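Local coordinates for DUF3501 family protein (Burkholderia pseudomallei K96243, PDB 3FJV), which is of unknown function and forms a two-chain assembly whose subunits are each built on an antiparallel sheet flanked by helices, at residues V81-N86 and R148-D153; V119-P124 and K156-A161; L43-E48 and L87-Q92; I111-F116 and A127-D132. One frame throughout, in Å; residues are numbered along the deposited sequence. Where two conformers were deposited one is given.

Contact 1. Residues V81-N86 and R148-D153; sequences VPDGSN and RFELGD
Glu150 OE1 is gripped by two donors, Asn86 ND2 across the contact at 3.0 Å and Arg148 NH1 from its own strand at 2.7 Å. The amide donor arrives on the syn side of the carboxylate, 19° out of its plane, and the oxygen lies close to the amide plane of Asn86. The guanidinium donor, part of a salt bridge, comes from above the carboxylate plane instead, with OE1 near the plane of its own group. The amide and carboxylate planes stand 81° apart, nearly perpendicular, while the side chains themselves run obliquely past each other. Asn86 and Glu150 were each modelled in two conformers, so this grip is doubtful beyond the one described.

Asn86 places CG between its backbone N and carbonyl carbon (chi1 51°), which brings OD1 back onto Asp83 N at 2.9 Å. Asp83 OD1 in turn accepts from Ser85 N at 3.1 Å, an Asx turn that shapes the loop before Asn86. The backbones are joined by Leu151 N to Ser85 O at 2.8 Å, and Asn86 CA also lies 3.1 Å from Phe149 O. Ser85 OG is bonded to Lys156 of the following helix, while Glu131 pairs with Arg148 NE. Asn86 and Glu150 form an antiparallel, non-hydrogen-bonded pair: the Asx turn leads the loop into strand 86-93, beside strand 144-150 in the antiparallel sheet.

Contact 2. Residues V119-P124 and K156-A161; sequences VDDEAP and KAKLKA
Lys158 reaches from the helix to the 119-122 turn with its chain fully extended beyond CG, and three acidic side chains meet its ammonium end from different directions. Asp120 and Asp121 both cross the lysine at about a right angle, whereas Glu122 runs obliquely to it. Asp121 OD1 lies 2.7 Å from Lys158 NZ. Asp120 OD2 is a longer partner of Lys158 NZ, at 3.1 Å, and is approached on the anti side of its carboxylate, 17° out of plane. Glu122 OE2 is modelled only 2.5 Å from Lys158 NZ, a value too short to be trusted in detail, although the pairing itself is clear. Together the four side chains make a salt-bridge network in which one cation would offset part of the negative charge gathered on three successive residues.

The turn helps to bring the three carboxylates to one point. It is a type II' beta turn closed by Glu122 N to Val119 O at 3.0 Å, and Asp120 adopts a positive phi of 49° at its second position. Glu122 bends at chi2 (-72°), bringing its carboxylate round to the lysine tip. Nearer the helix the contact is apolar: Val119 CG1 rests 3.8 Å from Lys158 CB and 4.2 Å from Leu159 CB, with the valine lying obliquely across the base of the lysine.

The turn links strands 115-119 and 125-129, and helix 153-160 packs against it. Met155 touches both Val119 and Glu122, while Leu165 of strand 165-169 meets Val119 and Leu159.

Contact 3. Residues L43-E48 and L87-Q92; sequences LLFEDE and LKATLQ
This is an antiparallel strand pairing near the centre of the chain, joining 43-45 to 87-92, whose segment axes approach to 4.5 Å. Leu44 and Thr90 form the hydrogen-bonded pair, with Leu44 N to Thr90 O and Thr90 N to Leu44 O both 2.9 Å; Leu43-Leu91 and Phe45-Ala89 flank it as non-hydrogen-bonded pairs. Glu46 N extends the pairing to Lys88 O.

On the face of Leu43, Phe45, Ala89 and Leu91 the contact is apolar. Ala89 CB sits over one face of the Phe45 ring, 4.1 Å from its centroid and 18° off the normal, a CH-pi contact, while Leu87 CB lies at the ring edge. Leu43 CD2 fits beside Ala89 CB at 3.7 Å and also touches Leu91 CB. Leu189 of helix 183-190 touches Phe45 and Leu87.

Thr90 OG1 donates to Glu46 OE2 at 2.6 Å, on the anti side of the carboxylate. The bend of Glu46 at chi2 (-84°) brings that oxygen to the threonine, and Glu46 OE1 bonds Thr50 OG1. The buried carboxylate is thus held at both oxygens by hydroxyls, which probably fixes its rotation.

Contact 4. Residues I111-F116 and A127-D132; sequences IEDRVF and AIADED
Glu112 lies against Ala129 from its first side-chain carbon onward: Glu112 CB is 3.8 Å from Ala129 CB, and Glu112 CG comes closer, to 3.4 Å from the same methyl. CG is placed between the backbone N and the carbonyl carbon (chi1 69°), which puts it over Ala129 and beside Asp130 OD2. A bend at chi2 then carries the carboxylate onward, so that Glu112 OE2 ends 4.2 Å from Asp130 OD2, with the two carboxylate planes 45° apart and the side chains crossing at about a right angle. A water within bonding distance of both oxygens, 2.7 Å from Asp130 OD2, may ease the like-charge approach, and His145 ND1 bonds Asp130 OD2 as well.

A second water joins the segments by donating to Asp113 OD1 at 2.7 Å and accepting from Ala129 N at 2.8 Å. Direct backbone bonding comes from Ala127 N, which meets Val115 O at 3.0 Å in a nearly straight bond (172°). Ala127 CB lies 3.8 Å from Glu112 O, a buried carbonyl without partner in the model.

Arg102 of the second subunit forms salt bridges with Asp130 and Asp132. The contact marks the open end of beta hairpin 115-119/125-129, where a 3-10 segment leads into one strand and a water bridge lies past the Ala127-Val115 bond.

Contacts 1, 3 and 4 share one antiparallel sheet, in which strand 144-150 lies between 86-93 and 125-129. Contact 1 is thus a hub: its centre is 12 Å from that of contact 3 and 14 Å from that of contact 4, with Phe149 N bonded to Leu87 O (2.8 Å) on one side and Arg148 O to Ile128 N (2.9 Å) on the other. Contact 2 sits beyond, 13 Å from contact 1 between centres, tied to it through Lys156 and the run of chain from strand 144-150 into helix 153-160. Contacts 2 and 4 occupy the two ends of one hairpin, about 20 Å apart between centres. Contacts 3 and 4 both touch the second subunit.

Contact 1. Residues V81-N86 and R148-D153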
loop_
_atom_site.group_PDB
_atom_site.type_symbol
_atom_site.label_atom_id
_atom_site.label_comp_id
_atom_site.label_asym_id
_atom_site.label_seq_id
_atom_site.Cartn_x
_atom_site.Cartn_y
_atom_site.Cartn_z
ATOM N N VAL A 81 -7.961 -17.622 -2.715
ATOM C CA VAL A 81 -8.553 -18.947 -2.612
ATOM C C VAL A 81 -7.754 -20.003 -3.409
ATOM O O VAL A 81 -7.630 -19.903 -4.634
ATOM C CB VAL A 81 -10.018 -18.910 -3.055
ATOM C CG1 VAL A 81 -10.632 -20.300 -2.957
ATOM C CG2 VAL A 81 -10.795 -17.883 -2.182
ATOM N N PRO A 82 -7.179 -21.008 -2.729
ATOM C CA PRO A 82 -6.503 -22.079 -3.489
ATOM C C PRO A 82 -7.469 -22.909 -4.343
ATOM O O PRO A 82 -8.633 -23.022 -4.022
ATOM C CB PRO A 82 -5.779 -22.900 -2.411
ATOM C CG PRO A 82 -6.281 -22.484 -1.176
ATOM C CD PRO A 82 -7.140 -21.271 -1.282
ATOM N N ASP A 83 -7.036 -23.394 -5.488
ATOM C CA ASP A 83 -8.005 -23.923 -6.412
ATOM C C ASP A 83 -7.844 -25.387 -6.701
ATOM O O ASP A 83 -8.592 -25.915 -7.537
ATOM C CB ASP A 83 -7.987 -23.153 -7.722
ATOM C CG ASP A 83 -6.660 -23.151 -8.362
ATOM O OD1 ASP A 83 -5.806 -24.016 -8.004
ATOM O OD2 ASP A 83 -6.456 -22.263 -9.217
ATOM N N GLY A 84 -6.888 -26.054 -6.052
ATOM C CA GLY A 84 -6.613 -27.452 -6.382
ATOM C C GLY A 84 -5.151 -27.720 -6.784
ATOM O O GLY A 84 -4.601 -28.721 -6.418
ATOM N N SER A 85 -4.563 -26.798 -7.535
ATOM C CA SER A 85 -3.227 -26.959 -8.056
ATOM C C SER A 85 -2.283 -25.819 -7.704
ATOM O O SER A 85 -1.165 -25.774 -8.198
ATOM C CB SER A 85 -3.296 -27.142 -9.565
ATOM O OG SER A 85 -3.633 -28.488 -9.886
ATOM N N ASN A 86 -2.740 -24.927 -6.837
ATOM C CA ASN A 86 -1.909 -23.836 -6.438
ATOM C C ASN A 86 -2.065 -23.447 -4.986
ATOM O O ASN A 86 -3.152 -23.503 -4.371
ATOM C CB ASN A 86 -2.192 -22.641 -7.299
ATOM C CG ASN A 86 -3.637 -22.347 -7.366
ATOM O OD1 ASN A 86 -4.384 -22.662 -6.430
ATOM N ND2 ASN A 86 -4.070 -21.792 -8.481
ATOM N N ARG A 148 0.574 -16.503 -6.089
ATOM C CA ARG A 148 0.060 -17.805 -6.490
ATOM C C ARG A 148 1.271 -18.689 -6.841
ATOM O O ARG A 148 2.116 -18.275 -7.589
ATOM C CB ARG A 148 -0.830 -17.628 -7.730
ATOM C CG ARG A 148 -1.208 -18.864 -8.495
ATOM C CD ARG A 148 -2.333 -18.587 -9.506
ATOM N NE ARG A 148 -1.933 -17.938 -10.760
ATOM C CZ ARG A 148 -1.421 -18.579 -11.811
ATOM N NH1 ARG A 148 -1.172 -19.889 -11.742
ATOM N NH2 ARG A 148 -1.097 -17.901 -12.915
ATOM N N PHE A 149 1.344 -19.899 -6.298
ATOM C CA PHE A 149 2.393 -20.842 -6.660
ATOM C C PHE A 149 1.715 -22.050 -7.313
ATOM O O PHE A 149 0.969 -22.760 -6.647
ATOM C CB PHE A 149 3.117 -21.315 -5.392
ATOM C CG PHE A 149 3.902 -20.243 -4.681
ATOM C CD1 PHE A 149 5.223 -19.963 -5.029
ATOM C CD2 PHE A 149 3.347 -19.582 -3.570
ATOM C CE1 PHE A 149 5.938 -18.986 -4.345
ATOM C CE2 PHE A 149 4.071 -18.649 -2.877
ATOM C CZ PHE A 149 5.369 -18.344 -3.274
ATOM N N GLU A 150 2.009 -22.330 -8.583
ATOM C CA GLU A 150 1.325 -23.401 -9.283
ATOM C C GLU A 150 2.180 -24.686 -9.228
ATOM O O GLU A 150 3.372 -24.683 -9.554
ATOM C CB GLU A 150 0.966 -22.971 -10.713
ATOM C CG GLU A 150 -0.265 -23.697 -11.298
ATOM C CD GLU A 150 -1.604 -23.232 -10.742
ATOM O OE1 GLU A 150 -1.757 -22.053 -10.323
ATOM O OE2 GLU A 150 -2.534 -24.067 -10.733
ATOM N N LEU A 151 1.576 -25.769 -8.717
ATOM C CA LEU A 151 2.294 -27.032 -8.537
ATOM C C LEU A 151 1.793 -28.120 -9.455
ATOM O O LEU A 151 0.573 -28.347 -9.573
ATOM C CB LEU A 151 2.206 -27.520 -7.084
ATOM C CG LEU A 151 3.075 -26.954 -5.956
ATOM C CD1 LEU A 151 3.092 -25.433 -5.837
ATOM C CD2 LEU A 151 2.589 -27.592 -4.620
ATOM N N GLY A 152 2.733 -28.809 -10.091
ATOM C CA GLY A 152 2.388 -29.921 -10.969
ATOM C C GLY A 152 2.212 -31.207 -10.192
ATOM O O GLY A 152 2.292 -31.255 -8.971
ATOM N N ASP A 153 1.935 -32.268 -10.919
ATOM C CA ASP A 153 1.543 -33.517 -10.310
ATOM C C ASP A 153 2.625 -34.130 -9.470
ATOM O O ASP A 153 2.356 -34.546 -8.338
ATOM C CB ASP A 153 1.052 -34.539 -11.379
ATOM C CG ASP A 153 0.503 -35.796 -10.742
ATOM O OD1 ASP A 153 -0.488 -35.727 -10.006
ATOM O OD2 ASP A 153 1.066 -36.864 -11.019
#

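Contact 2. Residues V119-P124 and K156-A161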
loop_
_atom_site.group_PDB
_atom_site.type_symbol
_atom_site.label_atom_id
_atom_site.label_comp_id
_atom_site.label_asym_id
_atom_site.label_seq_id
_atom_site.Cartn_x
_atom_site.Cartn_y
_atom_site.Cartn_z
ATOM N N VAL A 119 9.641 -28.138 -3.913
ATOM C CA VAL A 119 9.200 -29.387 -3.270
ATOM C C VAL A 119 10.279 -30.412 -3.509
ATOM O O VAL A 119 10.568 -30.757 -4.654
ATOM C CB VAL A 119 7.899 -29.959 -3.873
ATOM C CG1 VAL A 119 7.534 -31.272 -3.180
ATOM C CG2 VAL A 119 6.777 -28.973 -3.773
ATOM N N ASP A 120 10.912 -30.895 -2.448
ATOM C CA ASP A 120 11.976 -31.921 -2.611
ATOM C C ASP A 120 12.996 -31.503 -3.684
ATOM O O ASP A 120 13.467 -30.384 -3.678
ATOM C CB ASP A 120 11.292 -33.272 -2.972
ATOM C CG ASP A 120 12.164 -34.503 -2.671
ATOM O OD1 ASP A 120 12.952 -34.472 -1.694
ATOM O OD2 ASP A 120 12.042 -35.500 -3.416
ATOM N N ASP A 121 13.356 -32.387 -4.610
ATOM C CA ASP A 121 14.320 -32.019 -5.667
ATOM C C ASP A 121 13.658 -31.653 -6.977
ATOM O O ASP A 121 14.268 -31.724 -8.020
ATOM C CB ASP A 121 15.314 -33.138 -5.901
ATOM C CG ASP A 121 14.648 -34.405 -6.353
ATOM O OD1 ASP A 121 13.398 -34.527 -6.164
ATOM O OD2 ASP A 121 15.372 -35.274 -6.887
ATOM N N GLU A 122 12.416 -31.191 -6.943
ATOM C CA GLU A 122 11.749 -30.846 -8.197
ATOM C C GLU A 122 12.200 -29.440 -8.608
ATOM O O GLU A 122 12.909 -28.765 -7.825
ATOM C CB GLU A 122 10.230 -30.955 -7.977
ATOM C CG GLU A 122 9.787 -32.349 -7.483
ATOM C CD GLU A 122 9.883 -33.422 -8.568
ATOM O OE1 GLU A 122 9.651 -33.081 -9.751
ATOM O OE2 GLU A 122 10.271 -34.559 -8.255
ATOM N N ALA A 123 11.832 -29.011 -9.822
ATOM C CA ALA A 123 12.147 -27.654 -10.260
ATOM C C ALA A 123 11.541 -26.631 -9.303
ATOM O O ALA A 123 10.403 -26.816 -8.826
ATOM C CB ALA A 123 11.641 -27.376 -11.668
ATOM N N PRO A 124 12.258 -25.534 -9.051
ATOM C CA PRO A 124 11.652 -24.496 -8.209
ATOM C C PRO A 124 10.431 -23.872 -8.890
ATOM O O PRO A 124 10.339 -23.888 -10.132
ATOM C CB PRO A 124 12.738 -23.446 -8.055
ATOM C CG PRO A 124 13.939 -23.888 -8.855
ATOM C CD PRO A 124 13.622 -25.201 -9.520
ATOM N N LYS A 156 2.856 -32.202 -6.257
ATOM C CA LYS A 156 1.760 -32.497 -5.394
ATOM C C LYS A 156 1.947 -33.869 -4.706
ATOM O O LYS A 156 1.667 -34.017 -3.511
ATOM C CB LYS A 156 0.433 -32.502 -6.163
ATOM C CG LYS A 156 -0.113 -31.175 -6.566
ATOM C CD LYS A 156 -1.511 -31.468 -7.102
ATOM C CE LYS A 156 -2.117 -30.366 -7.824
ATOM N NZ LYS A 156 -3.336 -30.870 -8.539
ATOM N N ALA A 157 2.374 -34.872 -5.464
ATOM C CA ALA A 157 2.527 -36.208 -4.910
ATOM C C ALA A 157 3.538 -36.141 -3.718
ATOM O O ALA A 157 3.294 -36.686 -2.613
ATOM C CB ALA A 157 3.026 -37.186 -5.975
ATOM N N LYS A 158 4.677 -35.537 -3.991
ATOM C CA LYS A 158 5.806 -35.540 -3.035
ATOM C C LYS A 158 5.407 -34.750 -1.804
ATOM O O LYS A 158 5.581 -35.226 -0.719
ATOM C CB LYS A 158 7.108 -34.996 -3.663
ATOM C CG LYS A 158 7.766 -35.988 -4.617
ATOM C CD LYS A 158 9.050 -35.514 -5.136
ATOM C CE LYS A 158 9.797 -36.587 -5.893
ATOM N NZ LYS A 158 11.074 -35.906 -6.331
ATOM N N LEU A 159 4.772 -33.595 -1.989
ATOM C CA LEU A 159 4.349 -32.790 -0.861
ATOM C C LEU A 159 3.355 -33.521 0.060
ATOM O O LEU A 159 3.530 -33.578 1.307
ATOM C CB LEU A 159 3.748 -31.476 -1.366
ATOM C CG LEU A 159 3.563 -30.387 -0.347
ATOM C CD1 LEU A 159 4.921 -30.017 0.276
ATOM C CD2 LEU A 159 2.847 -29.190 -0.977
ATOM N N LYS A 160 2.332 -34.119 -0.542
ATOM C CA LYS A 160 1.328 -34.909 0.222
ATOM C C LYS A 160 1.954 -36.086 0.873
ATOM O O LYS A 160 1.507 -36.503 1.930
ATOM C CB LYS A 160 0.194 -35.374 -0.683
ATOM C CG LYS A 160 -0.681 -34.212 -1.109
ATOM C CD LYS A 160 -1.686 -34.609 -2.189
ATOM C CE LYS A 160 -2.756 -33.541 -2.397
ATOM N NZ LYS A 160 -3.683 -33.350 -1.208
ATOM N N ALA A 161 3.013 -36.608 0.274
ATOM C CA ALA A 161 3.751 -37.682 0.860
ATOM C C ALA A 161 4.709 -37.232 1.988
ATOM O O ALA A 161 5.413 -38.053 2.518
ATOM C CB ALA A 161 4.506 -38.427 -0.246
#

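Contact 3. Residues L43-E48 and L87-Q92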
loop_
_atom_site.group_PDB
_atom_site.type_symbol
_atom_site.label_atom_id
_atom_site.label_comp_id
_atom_site.label_asym_id
_atom_site.label_seq_id
_atom_site.Cartn_x
_atom_site.Cartn_y
_atom_site.Cartn_z
ATOM N N LEU A 43 5.229 -14.486 4.747
ATOM C CA LEU A 43 4.208 -15.068 3.872
ATOM C C LEU A 43 3.164 -15.761 4.748
ATOM O O LEU A 43 3.505 -16.478 5.671
ATOM C CB LEU A 43 4.769 -16.183 2.950
ATOM C CG LEU A 43 5.448 -15.939 1.612
ATOM C CD1 LEU A 43 5.780 -17.279 1.016
ATOM C CD2 LEU A 43 4.560 -15.157 0.674
ATOM N N LEU A 44 1.891 -15.540 4.433
ATOM C CA LEU A 44 0.800 -16.288 5.025
ATOM C C LEU A 44 0.149 -17.063 3.929
ATOM O O LEU A 44 -0.431 -16.473 3.000
ATOM C CB LEU A 44 -0.216 -15.401 5.730
ATOM C CG LEU A 44 -1.347 -16.174 6.470
ATOM C CD1 LEU A 44 -0.808 -16.830 7.731
ATOM C CD2 LEU A 44 -2.483 -15.175 6.773
ATOM N N PHE A 45 0.235 -18.395 4.027
ATOM C CA PHE A 45 -0.479 -19.258 3.098
ATOM C C PHE A 45 -1.956 -19.267 3.449
ATOM O O PHE A 45 -2.338 -19.566 4.588
ATOM C CB PHE A 45 0.130 -20.649 3.076
ATOM C CG PHE A 45 1.427 -20.676 2.381
ATOM C CD1 PHE A 45 1.459 -20.842 0.998
ATOM C CD2 PHE A 45 2.622 -20.424 3.075
ATOM C CE1 PHE A 45 2.671 -20.857 0.298
ATOM C CE2 PHE A 45 3.843 -20.416 2.419
ATOM C CZ PHE A 45 3.880 -20.605 0.986
ATOM N N GLU A 46 -2.776 -18.888 2.485
ATOM C CA GLU A 46 -4.194 -18.619 2.721
ATOM C C GLU A 46 -5.082 -19.847 2.543
ATOM O O GLU A 46 -4.876 -20.672 1.626
ATOM C CB GLU A 46 -4.679 -17.461 1.847
ATOM C CG GLU A 46 -3.875 -16.190 1.996
ATOM C CD GLU A 46 -4.275 -15.281 3.192
ATOM O OE1 GLU A 46 -5.216 -15.647 3.944
ATOM O OE2 GLU A 46 -3.706 -14.154 3.297
ATOM N N ASP A 47 -6.066 -19.991 3.425
ATOM C CA ASP A 47 -7.061 -21.071 3.318
ATOM C C ASP A 47 -8.452 -20.572 3.738
ATOM O O ASP A 47 -8.647 -19.361 3.903
ATOM C CB ASP A 47 -6.591 -22.324 4.122
ATOM C CG ASP A 47 -6.478 -22.062 5.644
ATOM O OD1 ASP A 47 -7.094 -21.062 6.129
ATOM O OD2 ASP A 47 -5.795 -22.848 6.366
ATOM N N GLU A 48 -9.435 -21.477 3.847
ATOM C CA GLU A 48 -10.805 -21.061 4.202
ATOM C C GLU A 48 -10.831 -20.235 5.516
ATOM O O GLU A 48 -11.512 -19.214 5.631
ATOM C CB GLU A 48 -11.736 -22.266 4.313
ATOM C CG GLU A 48 -13.209 -21.845 4.527
ATOM C CD GLU A 48 -14.153 -22.993 4.719
ATOM O OE1 GLU A 48 -13.736 -24.056 5.198
ATOM O OE2 GLU A 48 -15.352 -22.779 4.523
ATOM N N LEU A 87 -0.944 -23.086 -4.426
ATOM C CA LEU A 87 -0.944 -22.504 -3.094
ATOM C C LEU A 87 -1.030 -20.974 -3.296
ATOM O O LEU A 87 -0.438 -20.402 -4.263
ATOM C CB LEU A 87 0.340 -22.889 -2.405
ATOM C CG LEU A 87 0.609 -24.387 -2.220
ATOM C CD1 LEU A 87 1.997 -24.653 -1.571
ATOM C CD2 LEU A 87 -0.495 -25.001 -1.384
ATOM N N LYS A 88 -1.782 -20.327 -2.421
ATOM C CA LYS A 88 -1.964 -18.875 -2.431
ATOM C C LYS A 88 -1.407 -18.300 -1.125
ATOM O O LYS A 88 -1.613 -18.887 -0.076
ATOM C CB LYS A 88 -3.458 -18.493 -2.595
ATOM C CG LYS A 88 -4.209 -19.083 -3.802
ATOM C CD LYS A 88 -3.713 -18.602 -5.093
ATOM C CE LYS A 88 -4.615 -19.066 -6.272
ATOM N NZ LYS A 88 -5.959 -18.449 -6.265
ATOM N N ALA A 89 -0.721 -17.151 -1.201
ATOM C CA ALA A 89 -0.096 -16.501 -0.043
ATOM C C ALA A 89 -0.147 -14.960 -0.141
ATOM O O ALA A 89 -0.175 -14.373 -1.228
ATOM C CB ALA A 89 1.362 -17.008 0.200
ATOM N N THR A 90 -0.322 -14.328 1.000
ATOM C CA THR A 90 -0.156 -12.903 1.154
ATOM C C THR A 90 1.284 -12.693 1.629
ATOM O O THR A 90 1.718 -13.268 2.643
ATOM C CB THR A 90 -1.172 -12.316 2.185
ATOM O OG1 THR A 90 -2.510 -12.527 1.697
ATOM C CG2 THR A 90 -0.914 -10.815 2.362
ATOM N N LEU A 91 2.016 -11.892 0.865
ATOM C CA LEU A 91 3.377 -11.493 1.195
ATOM C C LEU A 91 3.321 -10.088 1.791
ATOM O O LEU A 91 2.731 -9.171 1.202
ATOM C CB LEU A 91 4.277 -11.471 -0.042
ATOM C CG LEU A 91 5.744 -10.982 0.088
ATOM C CD1 LEU A 91 6.670 -11.908 0.842
ATOM C CD2 LEU A 91 6.376 -10.764 -1.308
ATOM N N GLN A 92 3.978 -9.922 2.932
ATOM C CA GLN A 92 4.081 -8.607 3.563
ATOM C C GLN A 92 5.539 -8.275 3.747
ATOM O O GLN A 92 6.324 -9.121 4.139
ATOM C CB GLN A 92 3.339 -8.552 4.894
ATOM C CG GLN A 92 1.814 -8.658 4.704
ATOM C CD GLN A 92 1.031 -8.146 5.898
ATOM O OE1 GLN A 92 1.117 -6.945 6.240
ATOM N NE2 GLN A 92 0.238 -9.025 6.517
HETATM O O HOH W 1 -2.861 -21.756 -0.208
#

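Contact 4. Residues I111-F116 and A127-D132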
loop_
_atom_site.group_PDB
_atom_site.type_symbol
_atom_site.label_atom_id
_atom_site.label_comp_id
_atom_site.label_asym_id
_atom_site.label_seq_id
_atom_site.Cartn_x
_atom_site.Cartn_y
_atom_site.Cartn_z
ATOM N N ILE A 111 10.338 -7.708 -6.050
ATOM C CA ILE A 111 10.613 -8.857 -5.145
ATOM C C ILE A 111 9.506 -9.906 -5.123
ATOM O O ILE A 111 9.769 -11.098 -4.981
ATOM C CB ILE A 111 10.942 -8.390 -3.699
ATOM C CG1 ILE A 111 11.604 -9.526 -2.929
ATOM C CG2 ILE A 111 9.700 -7.830 -2.965
ATOM C CD1 ILE A 111 12.259 -9.087 -1.615
ATOM N N GLU A 112 8.264 -9.478 -5.272
ATOM C CA GLU A 112 7.133 -10.407 -5.292
ATOM C C GLU A 112 7.195 -11.461 -6.402
ATOM O O GLU A 112 6.526 -12.476 -6.310
ATOM C CB GLU A 112 5.815 -9.652 -5.358
ATOM C CG GLU A 112 5.516 -8.912 -6.679
ATOM C CD GLU A 112 6.225 -7.546 -6.794
ATOM O OE1 GLU A 112 7.096 -7.248 -5.972
ATOM O OE2 GLU A 112 5.903 -6.774 -7.705
ATOM N N ASP A 113 7.991 -11.196 -7.444
ATOM C CA ASP A 113 8.205 -12.118 -8.563
ATOM C C ASP A 113 9.391 -13.069 -8.324
ATOM O O ASP A 113 9.591 -13.965 -9.119
ATOM C CB ASP A 113 8.605 -11.339 -9.844
ATOM C CG ASP A 113 7.630 -10.276 -10.218
ATOM O OD1 ASP A 113 6.426 -10.494 -10.036
ATOM O OD2 ASP A 113 8.070 -9.240 -10.780
ATOM N N ARG A 114 10.180 -12.848 -7.262
ATOM C CA ARG A 114 11.469 -13.546 -7.061
ATOM C C ARG A 114 11.454 -14.500 -5.871
ATOM O O ARG A 114 12.449 -15.127 -5.580
ATOM C CB ARG A 114 12.594 -12.537 -6.890
ATOM C CG ARG A 114 12.719 -11.493 -7.963
ATOM C CD ARG A 114 12.639 -12.046 -9.359
ATOM N NE ARG A 114 13.553 -13.165 -9.605
ATOM C CZ ARG A 114 13.646 -13.799 -10.773
ATOM N NH1 ARG A 114 12.925 -13.400 -11.794
ATOM N NH2 ARG A 114 14.495 -14.815 -10.931
ATOM N N VAL A 115 10.287 -14.654 -5.248
ATOM C CA VAL A 115 10.062 -15.623 -4.180
ATOM C C VAL A 115 9.704 -16.936 -4.818
ATOM O O VAL A 115 8.823 -17.013 -5.631
ATOM C CB VAL A 115 8.919 -15.182 -3.217
ATOM C CG1 VAL A 115 8.494 -16.362 -2.285
ATOM C CG2 VAL A 115 9.350 -13.930 -2.418
ATOM N N PHE A 116 10.382 -18.004 -4.422
ATOM C CA PHE A 116 10.147 -19.334 -4.986
ATOM C C PHE A 116 10.038 -20.423 -3.953
ATOM O O PHE A 116 10.660 -20.346 -2.884
ATOM C CB PHE A 116 11.240 -19.707 -5.982
ATOM C CG PHE A 116 12.609 -19.856 -5.370
ATOM C CD1 PHE A 116 13.406 -18.759 -5.193
ATOM C CD2 PHE A 116 13.086 -21.099 -4.983
ATOM C CE1 PHE A 116 14.660 -18.860 -4.649
ATOM C CE2 PHE A 116 14.354 -21.213 -4.405
ATOM C CZ PHE A 116 15.138 -20.077 -4.244
ATOM N N ALA A 127 6.571 -17.529 -7.563
ATOM C CA ALA A 127 5.271 -16.943 -7.359
ATOM C C ALA A 127 4.879 -16.122 -8.568
ATOM O O ALA A 127 5.720 -15.489 -9.196
ATOM C CB ALA A 127 5.260 -16.051 -6.095
ATOM N N ILE A 128 3.610 -16.201 -8.919
ATOM C CA ILE A 128 2.997 -15.271 -9.872
ATOM C C ILE A 128 2.203 -14.312 -9.017
ATOM O O ILE A 128 1.287 -14.745 -8.294
ATOM C CB ILE A 128 2.052 -15.977 -10.879
ATOM C CG1 ILE A 128 2.796 -17.080 -11.638
ATOM C CG2 ILE A 128 1.473 -14.959 -11.864
ATOM C CD1 ILE A 128 3.982 -16.566 -12.422
ATOM N N ALA A 129 2.566 -13.027 -9.071
ATOM C CA ALA A 129 2.035 -12.005 -8.157
ATOM C C ALA A 129 0.994 -11.075 -8.745
ATOM O O ALA A 129 1.097 -10.669 -9.907
ATOM C CB ALA A 129 3.203 -11.161 -7.610
ATOM N N ASP A 130 -0.003 -10.742 -7.938
ATOM C CA ASP A 130 -0.854 -9.553 -8.163
ATOM C C ASP A 130 -1.607 -9.584 -9.492
ATOM O O ASP A 130 -1.833 -8.542 -10.120
ATOM C CB ASP A 130 -0.010 -8.245 -8.014
ATOM C CG ASP A 130 0.766 -8.185 -6.695
ATOM O OD1 ASP A 130 0.184 -8.574 -5.633
ATOM O OD2 ASP A 130 1.945 -7.743 -6.737
ATOM N N GLU A 131 -2.093 -10.768 -9.873
ATOM C CA GLU A 131 -2.802 -10.908 -11.145
ATOM C C GLU A 131 -4.157 -10.190 -11.112
ATOM O O GLU A 131 -4.731 -9.885 -12.133
ATOM C CB GLU A 131 -3.013 -12.368 -11.461
ATOM C CG GLU A 131 -1.735 -13.059 -11.901
ATOM C CD GLU A 131 -1.904 -14.550 -11.930
ATOM O OE1 GLU A 131 -2.060 -15.160 -10.821
ATOM O OE2 GLU A 131 -1.904 -15.097 -13.070
ATOM N N ASP A 132 -4.654 -9.931 -9.911
ATOM C CA ASP A 132 -5.883 -9.179 -9.747
ATOM C C ASP A 132 -5.738 -7.685 -9.952
ATOM O O ASP A 132 -6.732 -6.946 -9.914
ATOM C CB ASP A 132 -6.468 -9.461 -8.373
ATOM C CG ASP A 132 -5.539 -9.088 -7.255
ATOM O OD1 ASP A 132 -4.333 -9.395 -7.323
ATOM O OD2 ASP A 132 -6.009 -8.478 -6.298
HETATM O O HOH W 2 3.179 -6.917 -9.051
HETATM O O HOH W 3 4.632 -12.349 -10.785
#